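Local structure of genome polyprotein (Chicken sicinivirus JSY, 6QWT) at residues D43-A48 against D165-A170; D51-S56 against A169-L174; P84-L89 against G191-A196; L89-A94 against G186-G191; L382-V387 against P398-E403. The protein is represented here by its 3Dpol portion, the RNA-dependent RNA polymerase that probably copies the viral RNA genome. One frame throughout, in Å; residues are numbered along the deposited sequence.

From the N terminus, the chain passes 43-48 and 51-56, which meet residues 165-170 and 169-174 in contacts 1 and 2. These two share Ala169 and Ala170, touch each other and pin the N-terminal loop and helix 50-54 to what are probably the fingers, around helix 164-168. The chain next runs through strand 86-87 and helix 91-96, which pack on helices 191-198 and 180-189. Contact 4 nests inside the loop closed by contact 3, sharing Leu89 and Gly191, and both cross contacts 1 and 2, their centres 35 to 45 Å away. Contact 5 opens only after these loops have closed, a local hairpin leading into helix 402-408.

Contact 1 of 5, residues D43-A48 against D165-A170; sequences DRRTEA and DKVAAA
Thr46 and Ala168 make the tight centre of this contact, where the N-terminal loop lies against the Schellman motif that ends helix 164-168, a region that probably corresponds to the fingertips of picornaviral polymerases. With Thr46 OG1 anti to its own nitrogen (chi1 -178°), the hydroxyl reaches the helix end and donates to Ala168 O at 2.8 Å, coming from above the carbonyl plane. Thr46 OG1 also accepts from Ala48 N at 3.0 Å, an ST turn, so the hydroxyl joins loop and helix end at once. The methyl of Ala170 fills in beside it, with CB 4.0 Å from Ala48 CB. One helical turn back, Val167 CG1 sits over a face of the Arg45 guanidinium, toward its rim and 3.4 Å from NH1. That group is held by Asp43, whose two carboxylate oxygens take NE and NH2 side-on, while Glu35 pairs with NH1 from outside the contact. The other flank is looser: the methyl of Ala168 points away, Glu47 is exposed and its side chain does not reach the helix, and a water bridges the backbones. It accepts from Glu47 N at 2.9 Å and donates to Ala168 O at 2.7 Å, giving that carbonyl its second donor.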
# COMPACT_ATOMS: atom_id res chain seq x y z
N ASP A 43 -11.47 19.96 15.91
CA ASP A 43 -12.55 18.97 15.87
C ASP A 43 -13.10 18.72 17.26
O ASP A 43 -12.36 18.42 18.20
CB ASP A 43 -12.03 17.66 15.25
CG ASP A 43 -13.16 16.76 14.76
OD1 ASP A 43 -14.10 16.48 15.54
OD2 ASP A 43 -13.10 16.32 13.59
N ARG A 44 -14.43 18.84 17.40
CA ARG A 44 -15.07 18.66 18.70
C ARG A 44 -15.11 17.20 19.13
O ARG A 44 -15.32 16.93 20.32
CB ARG A 44 -16.49 19.22 18.66
N ARG A 45 -14.92 16.25 18.21
CA ARG A 45 -14.96 14.84 18.56
C ARG A 45 -13.71 14.37 19.30
O ARG A 45 -13.70 13.24 19.80
CB ARG A 45 -15.17 13.99 17.31
CG ARG A 45 -16.52 14.18 16.63
CD ARG A 45 -16.55 13.48 15.28
NE ARG A 45 -15.46 13.92 14.42
CZ ARG A 45 -15.00 13.23 13.39
NH1 ARG A 45 -15.54 12.06 13.08
NH2 ARG A 45 -14.00 13.70 12.66
N THR A 46 -12.67 15.19 19.38
CA THR A 46 -11.43 14.81 20.04
C THR A 46 -10.94 15.94 20.93
O THR A 46 -11.20 17.12 20.68
CB THR A 46 -10.33 14.45 19.01
OG1 THR A 46 -9.14 14.03 19.71
CG2 THR A 46 -9.99 15.64 18.12
N GLU A 47 -10.22 15.57 21.99
CA GLU A 47 -9.54 16.52 22.85
C GLU A 47 -8.07 16.69 22.48
O GLU A 47 -7.38 17.52 23.08
CB GLU A 47 -9.65 16.08 24.32
CG GLU A 47 -11.08 15.86 24.79
CD GLU A 47 -11.83 17.16 24.98
OE1 GLU A 47 -11.52 17.88 25.95
OE2 GLU A 47 -12.73 17.46 24.17
N ALA A 48 -7.58 15.92 21.52
CA ALA A 48 -6.18 15.94 21.13
C ALA A 48 -5.95 16.86 19.94
O ALA A 48 -6.89 17.35 19.30
CB ALA A 48 -5.69 14.52 20.80
N ASP A 165 -12.83 4.89 17.95
CA ASP A 165 -11.77 5.05 18.93
C ASP A 165 -10.63 5.89 18.36
O ASP A 165 -10.10 6.78 19.04
CB ASP A 165 -11.26 3.68 19.39
CG ASP A 165 -10.78 2.80 18.23
OD1 ASP A 165 -11.47 2.74 17.20
OD2 ASP A 165 -9.70 2.18 18.37
N LYS A 166 -10.25 5.64 17.10
CA LYS A 166 -9.18 6.41 16.48
C LYS A 166 -9.61 7.85 16.21
O LYS A 166 -8.76 8.75 16.19
CB LYS A 166 -8.73 5.73 15.19
CG LYS A 166 -8.37 4.26 15.37
CD LYS A 166 -7.09 3.91 14.63
CE LYS A 166 -6.96 2.41 14.43
NZ LYS A 166 -6.74 2.04 13.00
N VAL A 167 -10.91 8.08 15.99
CA VAL A 167 -11.40 9.45 15.86
C VAL A 167 -11.23 10.20 17.18
O VAL A 167 -10.69 11.31 17.21
CB VAL A 167 -12.87 9.44 15.41
CG1 VAL A 167 -13.49 10.82 15.54
CG2 VAL A 167 -12.98 8.94 13.98
N ALA A 168 -11.66 9.58 18.29
CA ALA A 168 -11.57 10.24 19.59
C ALA A 168 -10.13 10.51 19.99
O ALA A 168 -9.86 11.47 20.73
CB ALA A 168 -12.26 9.37 20.65
N ALA A 169 -9.18 9.70 19.52
CA ALA A 169 -7.77 9.90 19.82
C ALA A 169 -7.05 10.75 18.77
O ALA A 169 -5.85 10.99 18.91
CB ALA A 169 -7.06 8.55 19.96
N ALA A 170 -7.75 11.18 17.72
CA ALA A 170 -7.18 11.97 16.62
C ALA A 170 -6.07 11.22 15.89
O ALA A 170 -5.15 11.83 15.34
CB ALA A 170 -6.68 13.33 17.11
O HOH W 1 -9.70 12.90 22.98

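Contact 2 of 5, residues D51-S56 against A169-L174; sequences DQVAFS and AAKTRL
The end of helix 50-54 and Phe55 just after it meet the loop between helix 164-168 and strand 174-177, part of the fingers that by sequence probably matches motif F of picornaviral polymerases. Val53 faces the start of this loop. Its CG1, anti to the backbone nitrogen (chi1 178°), reaches down among carbonyl oxygens and lies 3.4 Å from Ala170 O. The same methyl touches the aliphatic start of Lys171, CG1 to CG 3.9 Å, whereas the rest of that lysine runs off extended. Lys171 centres an inverse gamma turn, which swings the chain past the helix so that Thr172 O arrives 3.6 Å from Ala54 CB. Leu174 closes the other end. Its two methyls bear on the phenyl group of Phe55: CD1 stands over one face, 4.2 Å from the centroid and 18° off the normal, a CH-pi contact, and CD2 comes 3.9 Å from CZ. The two side chains cross at about a right angle. Polar atoms meet through a water that donates to Ala54 O at 2.9 Å and to Thr172 O at 3.1 Å, linking the last helical turn to the loop. Outside the pair, Phe282 adds an edge-to-face contact to the Phe55 ring and Leu157 packs on Ala54. The arrangement is consistent with the fingers of picornaviral 3Dpol, where an N-terminal segment lies against the motif F loop.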
# COMPACT_ATOMS: atom_id res chain seq x y z
N ASP A 51 -2.52 17.38 14.36
CA ASP A 51 -1.19 17.59 13.79
C ASP A 51 -0.10 17.02 14.69
O ASP A 51 0.95 16.59 14.20
CB ASP A 51 -0.95 19.07 13.53
CG ASP A 51 -1.72 19.60 12.33
OD1 ASP A 51 -1.48 20.76 11.93
OD2 ASP A 51 -2.56 18.85 11.79
N GLN A 52 -0.34 17.00 16.00
CA GLN A 52 0.61 16.41 16.93
C GLN A 52 0.52 14.88 16.93
O GLN A 52 1.54 14.19 16.87
CB GLN A 52 0.36 16.96 18.34
CG GLN A 52 1.48 16.71 19.33
CD GLN A 52 1.37 15.36 20.01
OE1 GLN A 52 0.27 14.91 20.35
NE2 GLN A 52 2.50 14.69 20.19
N VAL A 53 -0.70 14.34 16.98
CA VAL A 53 -0.87 12.89 17.02
C VAL A 53 -0.44 12.26 15.70
O VAL A 53 0.18 11.19 15.69
CB VAL A 53 -2.32 12.53 17.38
CG1 VAL A 53 -2.51 11.02 17.38
CG2 VAL A 53 -2.70 13.13 18.73
N ALA A 54 -0.75 12.91 14.57
CA ALA A 54 -0.44 12.31 13.27
C ALA A 54 1.07 12.16 13.06
O ALA A 54 1.50 11.29 12.30
CB ALA A 54 -1.05 13.15 12.15
N PHE A 55 1.88 13.00 13.71
CA PHE A 55 3.33 12.94 13.57
C PHE A 55 4.01 12.36 14.81
O PHE A 55 5.23 12.42 14.91
CB PHE A 55 3.89 14.33 13.27
CG PHE A 55 3.66 14.78 11.85
CD1 PHE A 55 2.51 15.48 11.51
CD2 PHE A 55 4.59 14.51 10.87
CE1 PHE A 55 2.30 15.89 10.21
CE2 PHE A 55 4.39 14.92 9.56
CZ PHE A 55 3.24 15.62 9.23
N SER A 56 3.24 11.80 15.74
CA SER A 56 3.81 11.37 17.02
C SER A 56 4.71 10.15 16.87
O SER A 56 5.64 9.97 17.65
CB SER A 56 2.71 11.10 18.04
OG SER A 56 1.85 10.06 17.60
N ALA A 169 -9.18 9.70 19.52
CA ALA A 169 -7.77 9.90 19.82
C ALA A 169 -7.05 10.75 18.77
O ALA A 169 -5.85 10.99 18.91
CB ALA A 169 -7.06 8.55 19.96
N ALA A 170 -7.75 11.18 17.72
CA ALA A 170 -7.18 11.97 16.62
C ALA A 170 -6.07 11.22 15.89
O ALA A 170 -5.15 11.83 15.34
CB ALA A 170 -6.68 13.33 17.11
N LYS A 171 -6.14 9.89 15.88
CA LYS A 171 -5.15 9.05 15.19
C LYS A 171 -5.55 8.93 13.73
O LYS A 171 -6.16 7.95 13.29
CB LYS A 171 -5.05 7.68 15.85
CG LYS A 171 -4.42 7.66 17.23
CD LYS A 171 -4.47 6.25 17.79
CE LYS A 171 -3.94 6.18 19.21
NZ LYS A 171 -4.06 4.80 19.76
N THR A 172 -5.17 9.93 12.95
CA THR A 172 -5.43 9.93 11.51
C THR A 172 -4.11 9.79 10.76
O THR A 172 -3.09 10.36 11.17
CB THR A 172 -6.17 11.20 11.09
OG1 THR A 172 -5.22 12.24 10.81
CG2 THR A 172 -7.09 11.64 12.21
N ARG A 173 -4.14 9.02 9.68
CA ARG A 173 -2.92 8.68 8.96
C ARG A 173 -2.53 9.82 8.02
O ARG A 173 -3.28 10.76 7.77
CB ARG A 173 -3.11 7.38 8.18
CG ARG A 173 -3.56 6.21 9.04
CD ARG A 173 -3.41 4.89 8.29
NE ARG A 173 -4.47 4.71 7.30
CZ ARG A 173 -4.35 3.95 6.22
NH1 ARG A 173 -3.21 3.30 5.99
NH2 ARG A 173 -5.36 3.83 5.37
N LEU A 174 -1.31 9.72 7.50
CA LEU A 174 -0.79 10.66 6.52
C LEU A 174 -0.84 10.04 5.13
O LEU A 174 -0.65 8.83 4.97
CB LEU A 174 0.64 11.06 6.86
CG LEU A 174 0.85 11.75 8.21
CD1 LEU A 174 2.30 11.64 8.64
CD2 LEU A 174 0.42 13.21 8.12
O HOH W 2 -0.18 9.36 10.96

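Contact 3 of 5, residues P84-L89 against G191-A196; sequences PPLHTL and GGLFEA
Leu86, Leu89 and Gly192 carry this contact, in which the stretch around the short strand 86-87 passes the first turns of helix 191-198. Leu86 CG lies anti to the carbonyl carbon (chi1 -61°), which carries CD1 onto Leu193, 3.8 Å from CA and 3.9 Å from CD1 of that residue, while CD2 spreads toward Gly192 O and the methyl of Ala196. Leu89 works at the helix start, its CG 3.7 Å from Gly191 CA. Its CD2 points to the carboxylate of Glu195, 4.0 Å from OE1, a van der Waals touch; OE2 is hydrogen-bonded to the hydroxyl of Thr98. Between the leucines the backbones themselves come close. Gly192 carries no side chain, and His87 O stands 3.3 Å from its CA in a CA-H...O contact. The same carbonyl accepts a hydrogen bond from a water at 3.0 Å, which bridges to Leu193 N at 3.2 Å. Farther out, Leu86 bonds through its backbone to Ile256 and Gln258, on either side of Ile257, and packs on Ile256. This is a short, weakly bonded strand, paired in parallel with 257-258 and packed on the Gly191-Gly192 start of helix 191-198, in the viral RNA-dependent RNA polymerase fold.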
# COMPACT_ATOMS: atom_id res chain seq x y z
N PRO A 84 16.77 -11.94 -13.29
CA PRO A 84 17.72 -11.78 -14.39
C PRO A 84 18.09 -10.32 -14.54
O PRO A 84 17.55 -9.46 -13.82
CB PRO A 84 16.93 -12.29 -15.60
CG PRO A 84 15.52 -11.94 -15.27
CD PRO A 84 15.39 -12.12 -13.77
N PRO A 85 19.02 -9.98 -15.43
CA PRO A 85 19.28 -8.56 -15.70
C PRO A 85 18.00 -7.84 -16.11
O PRO A 85 17.27 -8.30 -16.99
CB PRO A 85 20.31 -8.59 -16.83
CG PRO A 85 21.02 -9.89 -16.64
CD PRO A 85 19.99 -10.86 -16.12
N LEU A 86 17.72 -6.73 -15.44
CA LEU A 86 16.55 -5.91 -15.73
C LEU A 86 16.98 -4.61 -16.40
O LEU A 86 18.13 -4.18 -16.28
CB LEU A 86 15.75 -5.61 -14.45
CG LEU A 86 15.19 -6.81 -13.70
CD1 LEU A 86 14.63 -6.37 -12.36
CD2 LEU A 86 14.12 -7.52 -14.52
N HIS A 87 16.03 -3.99 -17.10
CA HIS A 87 16.31 -2.80 -17.88
C HIS A 87 15.37 -1.67 -17.47
O HIS A 87 14.41 -1.87 -16.72
CB HIS A 87 16.18 -3.08 -19.38
CG HIS A 87 17.23 -4.00 -19.91
ND1 HIS A 87 18.34 -3.55 -20.60
CD2 HIS A 87 17.36 -5.35 -19.84
CE1 HIS A 87 19.10 -4.58 -20.93
NE2 HIS A 87 18.52 -5.68 -20.48
N THR A 88 15.68 -0.48 -17.96
CA THR A 88 14.86 0.70 -17.71
C THR A 88 13.80 0.85 -18.79
O THR A 88 13.95 0.36 -19.92
CB THR A 88 15.73 1.96 -17.63
OG1 THR A 88 16.25 2.28 -18.93
CG2 THR A 88 16.88 1.75 -16.66
N LEU A 89 12.71 1.51 -18.43
CA LEU A 89 11.67 1.85 -19.39
C LEU A 89 11.98 3.19 -20.05
O LEU A 89 12.57 4.08 -19.44
CB LEU A 89 10.30 1.93 -18.71
CG LEU A 89 9.71 0.66 -18.10
CD1 LEU A 89 8.26 0.89 -17.70
CD2 LEU A 89 9.82 -0.51 -19.08
N GLY A 191 11.08 0.62 -13.72
CA GLY A 191 9.95 0.05 -14.45
C GLY A 191 10.17 -1.40 -14.83
O GLY A 191 9.22 -2.20 -14.83
N GLY A 192 11.40 -1.77 -15.18
CA GLY A 192 11.71 -3.16 -15.43
C GLY A 192 11.46 -4.04 -14.22
O GLY A 192 10.92 -5.15 -14.34
N LEU A 193 11.84 -3.56 -13.03
CA LEU A 193 11.51 -4.28 -11.81
C LEU A 193 10.01 -4.31 -11.57
O LEU A 193 9.45 -5.36 -11.21
CB LEU A 193 12.24 -3.65 -10.62
CG LEU A 193 11.97 -4.26 -9.24
CD1 LEU A 193 12.49 -5.69 -9.16
CD2 LEU A 193 12.58 -3.40 -8.15
N PHE A 194 9.33 -3.17 -11.76
CA PHE A 194 7.89 -3.12 -11.56
C PHE A 194 7.17 -4.08 -12.51
O PHE A 194 6.23 -4.77 -12.11
CB PHE A 194 7.37 -1.70 -11.75
CG PHE A 194 7.92 -0.71 -10.75
CD1 PHE A 194 8.44 -1.14 -9.54
CD2 PHE A 194 7.91 0.65 -11.02
CE1 PHE A 194 8.95 -0.24 -8.62
CE2 PHE A 194 8.42 1.56 -10.10
CZ PHE A 194 8.94 1.12 -8.90
N GLU A 195 7.60 -4.13 -13.77
CA GLU A 195 7.03 -5.08 -14.72
C GLU A 195 7.15 -6.50 -14.20
O GLU A 195 6.17 -7.26 -14.21
CB GLU A 195 7.73 -4.96 -16.07
CG GLU A 195 7.20 -3.87 -16.97
CD GLU A 195 7.77 -3.97 -18.37
OE1 GLU A 195 8.95 -4.37 -18.51
OE2 GLU A 195 7.04 -3.66 -19.34
N ALA A 196 8.34 -6.88 -13.73
CA ALA A 196 8.57 -8.26 -13.33
C ALA A 196 7.73 -8.64 -12.11
O ALA A 196 7.26 -9.78 -12.01
CB ALA A 196 10.06 -8.47 -13.03
O HOH W 3 13.87 -1.20 -13.84

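Contact 4 of 5, residues L89-A94 against G186-G191; sequences LTMLEA and GRMLFG
Met188 lies at the centre here, reaching from helix 180-189 into the start of helix 91-96. Its CG touches the methyl of Ala94 at 3.8 Å and the carbonyl oxygen of Leu89 at 3.6 Å. The chain runs on extended (chi2 172°) to SD, 3.9 Å from Met91 CB; the bend at chi3 (70°) then swings only CE, toward Met91 N and CB. Just before the helix the backbones join: Leu89 N donates to Met188 O at 3.0 Å, in the carbonyl plane and on a lone pair, 151° at the hydrogen. Leu89 also rests CD1 3.7 Å from Arg187 O. Arg187 packs its CB on Ala94 CB at 3.8 Å; its guanidinium comes edge-on to Ala94 O, but the modelled separation is too short to be trusted, and the clear partner of NH2 is Asp102 O. One shell out, a capping box sets the helix start: Thr90 OG1 accepts from Glu93 N at 3.0 Å, and Glu93 OE1 takes both the amide and the hydroxyl of Thr90, the amide on its anti lone pair. This defines the start of the helix that carries Met91 and Ala94. Beyond, Leu146 of helix 136-147 packs on Met188, while Tyr139 and Ile142 of the same helix touch the Met91 side chain. The arrangement is a capping-box helix start docked on another helix's C-terminal end, in the polymerase fold.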
# COMPACT_ATOMS: atom_id res chain seq x y z
N LEU A 89 12.71 1.51 -18.43
CA LEU A 89 11.67 1.85 -19.39
C LEU A 89 11.98 3.19 -20.05
O LEU A 89 12.57 4.08 -19.44
CB LEU A 89 10.30 1.93 -18.71
CG LEU A 89 9.71 0.66 -18.10
CD1 LEU A 89 8.26 0.89 -17.70
CD2 LEU A 89 9.82 -0.51 -19.08
N THR A 90 11.60 3.31 -21.32
CA THR A 90 11.66 4.60 -21.98
C THR A 90 10.70 5.57 -21.30
O THR A 90 9.78 5.18 -20.58
CB THR A 90 11.30 4.46 -23.46
OG1 THR A 90 9.91 4.15 -23.59
CG2 THR A 90 12.12 3.36 -24.12
N MET A 91 10.94 6.87 -21.52
CA MET A 91 10.07 7.87 -20.92
C MET A 91 8.64 7.73 -21.40
O MET A 91 7.69 7.89 -20.61
CB MET A 91 10.59 9.27 -21.22
CG MET A 91 9.78 10.36 -20.54
SD MET A 91 10.33 12.01 -20.93
CE MET A 91 12.03 11.97 -20.35
N LEU A 92 8.45 7.42 -22.68
CA LEU A 92 7.11 7.24 -23.22
C LEU A 92 6.45 5.99 -22.66
O LEU A 92 5.24 5.98 -22.39
CB LEU A 92 7.15 7.18 -24.74
CG LEU A 92 7.21 8.54 -25.44
CD1 LEU A 92 7.83 8.42 -26.82
CD2 LEU A 92 5.82 9.15 -25.52
N GLU A 93 7.22 4.91 -22.47
CA GLU A 93 6.68 3.71 -21.85
C GLU A 93 6.29 3.97 -20.40
O GLU A 93 5.25 3.49 -19.93
CB GLU A 93 7.68 2.56 -21.94
CG GLU A 93 7.63 1.80 -23.25
CD GLU A 93 8.78 0.82 -23.40
OE1 GLU A 93 9.88 1.10 -22.88
OE2 GLU A 93 8.58 -0.24 -24.04
N ALA A 94 7.12 4.73 -19.67
CA ALA A 94 6.80 5.03 -18.28
C ALA A 94 5.52 5.86 -18.17
O ALA A 94 4.81 5.75 -17.17
CB ALA A 94 7.97 5.76 -17.62
N GLY A 186 11.07 7.65 -11.71
CA GLY A 186 11.10 6.40 -10.97
C GLY A 186 10.57 5.23 -11.77
O GLY A 186 11.11 4.12 -11.70
N ARG A 187 9.51 5.46 -12.54
CA ARG A 187 9.00 4.41 -13.43
C ARG A 187 9.97 4.11 -14.56
O ARG A 187 9.90 3.03 -15.15
CB ARG A 187 7.64 4.81 -13.99
CG ARG A 187 6.56 4.98 -12.94
CD ARG A 187 5.25 5.45 -13.55
NE ARG A 187 4.21 4.43 -13.44
CZ ARG A 187 3.64 3.82 -14.48
NH1 ARG A 187 4.01 4.13 -15.72
NH2 ARG A 187 2.71 2.90 -14.28
N MET A 188 10.86 5.04 -14.89
CA MET A 188 11.89 4.74 -15.88
C MET A 188 12.96 3.84 -15.27
O MET A 188 13.27 2.77 -15.82
CB MET A 188 12.50 6.03 -16.42
CG MET A 188 11.58 6.80 -17.36
SD MET A 188 12.23 8.43 -17.79
CE MET A 188 13.61 7.98 -18.84
N LEU A 189 13.52 4.24 -14.13
CA LEU A 189 14.63 3.51 -13.52
C LEU A 189 14.20 2.12 -13.05
O LEU A 189 14.93 1.14 -13.26
CB LEU A 189 15.21 4.30 -12.35
CG LEU A 189 15.84 5.66 -12.66
CD1 LEU A 189 16.17 6.38 -11.36
CD2 LEU A 189 17.08 5.47 -13.51
N PHE A 190 13.03 2.03 -12.42
CA PHE A 190 12.58 0.79 -11.79
C PHE A 190 11.44 0.12 -12.54
O PHE A 190 10.87 -0.86 -12.03
CB PHE A 190 12.18 1.07 -10.34
CG PHE A 190 13.26 1.68 -9.51
CD1 PHE A 190 14.25 0.89 -8.94
CD2 PHE A 190 13.31 3.05 -9.30
CE1 PHE A 190 15.26 1.45 -8.17
CE2 PHE A 190 14.31 3.62 -8.54
CZ PHE A 190 15.29 2.82 -7.97
N GLY A 191 11.08 0.62 -13.72
CA GLY A 191 9.95 0.05 -14.45
C GLY A 191 10.17 -1.40 -14.83
O GLY A 191 9.22 -2.20 -14.83

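Contact 5 of 5, residues L382-V387 against P398-E403; sequences LKRHFV and PVISPE
Arg384 crosses Ile400 at a slant on one face of the antiparallel hairpin 384-388/396-400, which by its Phe-Leu-Lys-Arg sequence probably corresponds to motif E, the primer grip of picornaviral polymerases. They form a non-hydrogen-bonded pair. Arg384 leaves the strand with CG beside its own nitrogen (chi1 -61°), lays that carbon 3.9 Å from Ile400 CB, and runs on extended. Its guanidinium ends with Ile400 CD1 centred over one face, 3.9 Å above the plane. NH1 helps hold this turn of the group, donating to Leu382 O at 2.9 Å, tilted out of the guanidinium plane, while CD brushes the Pro398 ring. Leu427 packs on both Arg384 and Ile400, and Trp216 on Arg384.

The other face carries His385, Val399 and Val387. Val387 CG2 meets Val399 CG2 at 3.6 Å. The His385 imidazole turns away from the partner strand, and a water in its plane sits 2.7 Å from ND1 and also donates to Val399 O. That oxygen accepts His385 N as well, at 2.8 Å and from above the carbonyl plane; the return bond, Val399 N to His385 O, is longer at 3.3 Å, and the indole NE1 of Trp216 is a further donor to His385 O. At the hairpin's open end Ser401 N donates to Lys383 O at 3.0 Å, almost on the line of the C=O bond, though the N-H itself is bent, 143° at the hydrogen.

Chemically, then, the guanidinium is covered on one face by Ile400 CD1 and tied to Leu382 O, and Val399 O has two donors.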
# COMPACT_ATOMS: atom_id res chain seq x y z
N LEU A 382 -5.20 -8.35 3.79
CA LEU A 382 -5.92 -7.21 3.22
C LEU A 382 -7.39 -7.24 3.63
O LEU A 382 -8.30 -7.07 2.82
CB LEU A 382 -5.77 -7.17 1.70
CG LEU A 382 -4.34 -7.13 1.14
CD1 LEU A 382 -4.35 -7.34 -0.37
CD2 LEU A 382 -3.66 -5.82 1.51
N LYS A 383 -7.61 -7.48 4.93
CA LYS A 383 -8.94 -7.52 5.54
C LYS A 383 -9.82 -8.65 5.00
O LYS A 383 -11.04 -8.61 5.17
CB LYS A 383 -9.66 -6.18 5.39
CG LYS A 383 -8.99 -5.01 6.12
CD LYS A 383 -9.80 -3.73 5.98
CE LYS A 383 -10.11 -3.10 7.33
NZ LYS A 383 -11.38 -2.32 7.32
N ARG A 384 -9.23 -9.67 4.37
CA ARG A 384 -10.01 -10.73 3.74
C ARG A 384 -9.59 -12.10 4.25
O ARG A 384 -8.40 -12.39 4.38
CB ARG A 384 -9.85 -10.69 2.21
CG ARG A 384 -10.32 -9.41 1.55
CD ARG A 384 -9.56 -9.17 0.25
NE ARG A 384 -10.24 -8.26 -0.66
CZ ARG A 384 -10.02 -6.95 -0.71
NH1 ARG A 384 -9.14 -6.39 0.11
NH2 ARG A 384 -10.68 -6.20 -1.58
N HIS A 385 -10.58 -12.95 4.52
CA HIS A 385 -10.33 -14.36 4.78
C HIS A 385 -10.16 -15.12 3.47
O HIS A 385 -10.36 -14.58 2.37
CB HIS A 385 -11.48 -14.97 5.58
CG HIS A 385 -11.41 -14.71 7.05
ND1 HIS A 385 -12.08 -13.67 7.66
CD2 HIS A 385 -10.76 -15.37 8.04
CE1 HIS A 385 -11.84 -13.69 8.96
NE2 HIS A 385 -11.04 -14.71 9.22
N PHE A 386 -9.76 -16.39 3.59
CA PHE A 386 -9.69 -17.32 2.46
C PHE A 386 -10.74 -18.40 2.71
O PHE A 386 -10.63 -19.18 3.65
CB PHE A 386 -8.30 -17.94 2.34
CG PHE A 386 -7.19 -16.95 2.08
CD1 PHE A 386 -6.69 -16.16 3.11
CD2 PHE A 386 -6.64 -16.82 0.82
CE1 PHE A 386 -5.67 -15.26 2.88
CE2 PHE A 386 -5.62 -15.91 0.58
CZ PHE A 386 -5.13 -15.13 1.61
N VAL A 387 -11.78 -18.43 1.86
CA VAL A 387 -12.87 -19.37 2.01
C VAL A 387 -13.08 -20.13 0.71
O VAL A 387 -13.45 -19.53 -0.31
CB VAL A 387 -14.18 -18.68 2.44
CG1 VAL A 387 -15.31 -19.70 2.52
CG2 VAL A 387 -13.99 -17.97 3.77
N PRO A 398 -12.24 -14.40 -1.74
CA PRO A 398 -11.78 -13.37 -0.80
C PRO A 398 -12.96 -12.78 -0.04
O PRO A 398 -13.77 -12.04 -0.60
CB PRO A 398 -11.11 -12.34 -1.72
CG PRO A 398 -11.83 -12.47 -3.02
CD PRO A 398 -12.31 -13.90 -3.12
N VAL A 399 -13.06 -13.13 1.24
CA VAL A 399 -14.19 -12.73 2.07
C VAL A 399 -13.73 -11.60 2.98
O VAL A 399 -13.08 -11.83 4.00
CB VAL A 399 -14.75 -13.92 2.87
CG1 VAL A 399 -15.99 -13.50 3.66
CG2 VAL A 399 -15.06 -15.07 1.93
N ILE A 400 -14.06 -10.37 2.60
CA ILE A 400 -13.66 -9.20 3.37
C ILE A 400 -14.54 -9.09 4.61
O ILE A 400 -15.66 -9.61 4.66
CB ILE A 400 -13.75 -7.93 2.49
CG1 ILE A 400 -12.90 -6.80 3.09
CG2 ILE A 400 -15.19 -7.49 2.28
CD1 ILE A 400 -12.50 -5.74 2.08
N SER A 401 -14.01 -8.44 5.64
CA SER A 401 -14.75 -8.25 6.87
C SER A 401 -16.04 -7.48 6.59
O SER A 401 -16.01 -6.47 5.87
CB SER A 401 -13.91 -7.49 7.90
OG SER A 401 -13.51 -6.23 7.39
N PRO A 402 -17.19 -7.93 7.11
CA PRO A 402 -18.45 -7.23 6.81
C PRO A 402 -18.44 -5.77 7.23
O PRO A 402 -19.16 -4.96 6.62
CB PRO A 402 -19.49 -8.04 7.59
CG PRO A 402 -18.88 -9.40 7.73
CD PRO A 402 -17.40 -9.16 7.88
N GLU A 403 -17.64 -5.41 8.23
CA GLU A 403 -17.56 -4.02 8.67
C GLU A 403 -17.10 -3.11 7.54
O GLU A 403 -17.46 -1.92 7.52
CB GLU A 403 -16.62 -3.90 9.87
CG GLU A 403 -16.70 -2.56 10.58
CD GLU A 403 -15.68 -2.42 11.70
OE1 GLU A 403 -16.08 -2.01 12.81
OE2 GLU A 403 -14.49 -2.72 11.47
O HOH W 4 -12.14 -4.72 9.54
O HOH W 5 -13.77 -11.87 6.62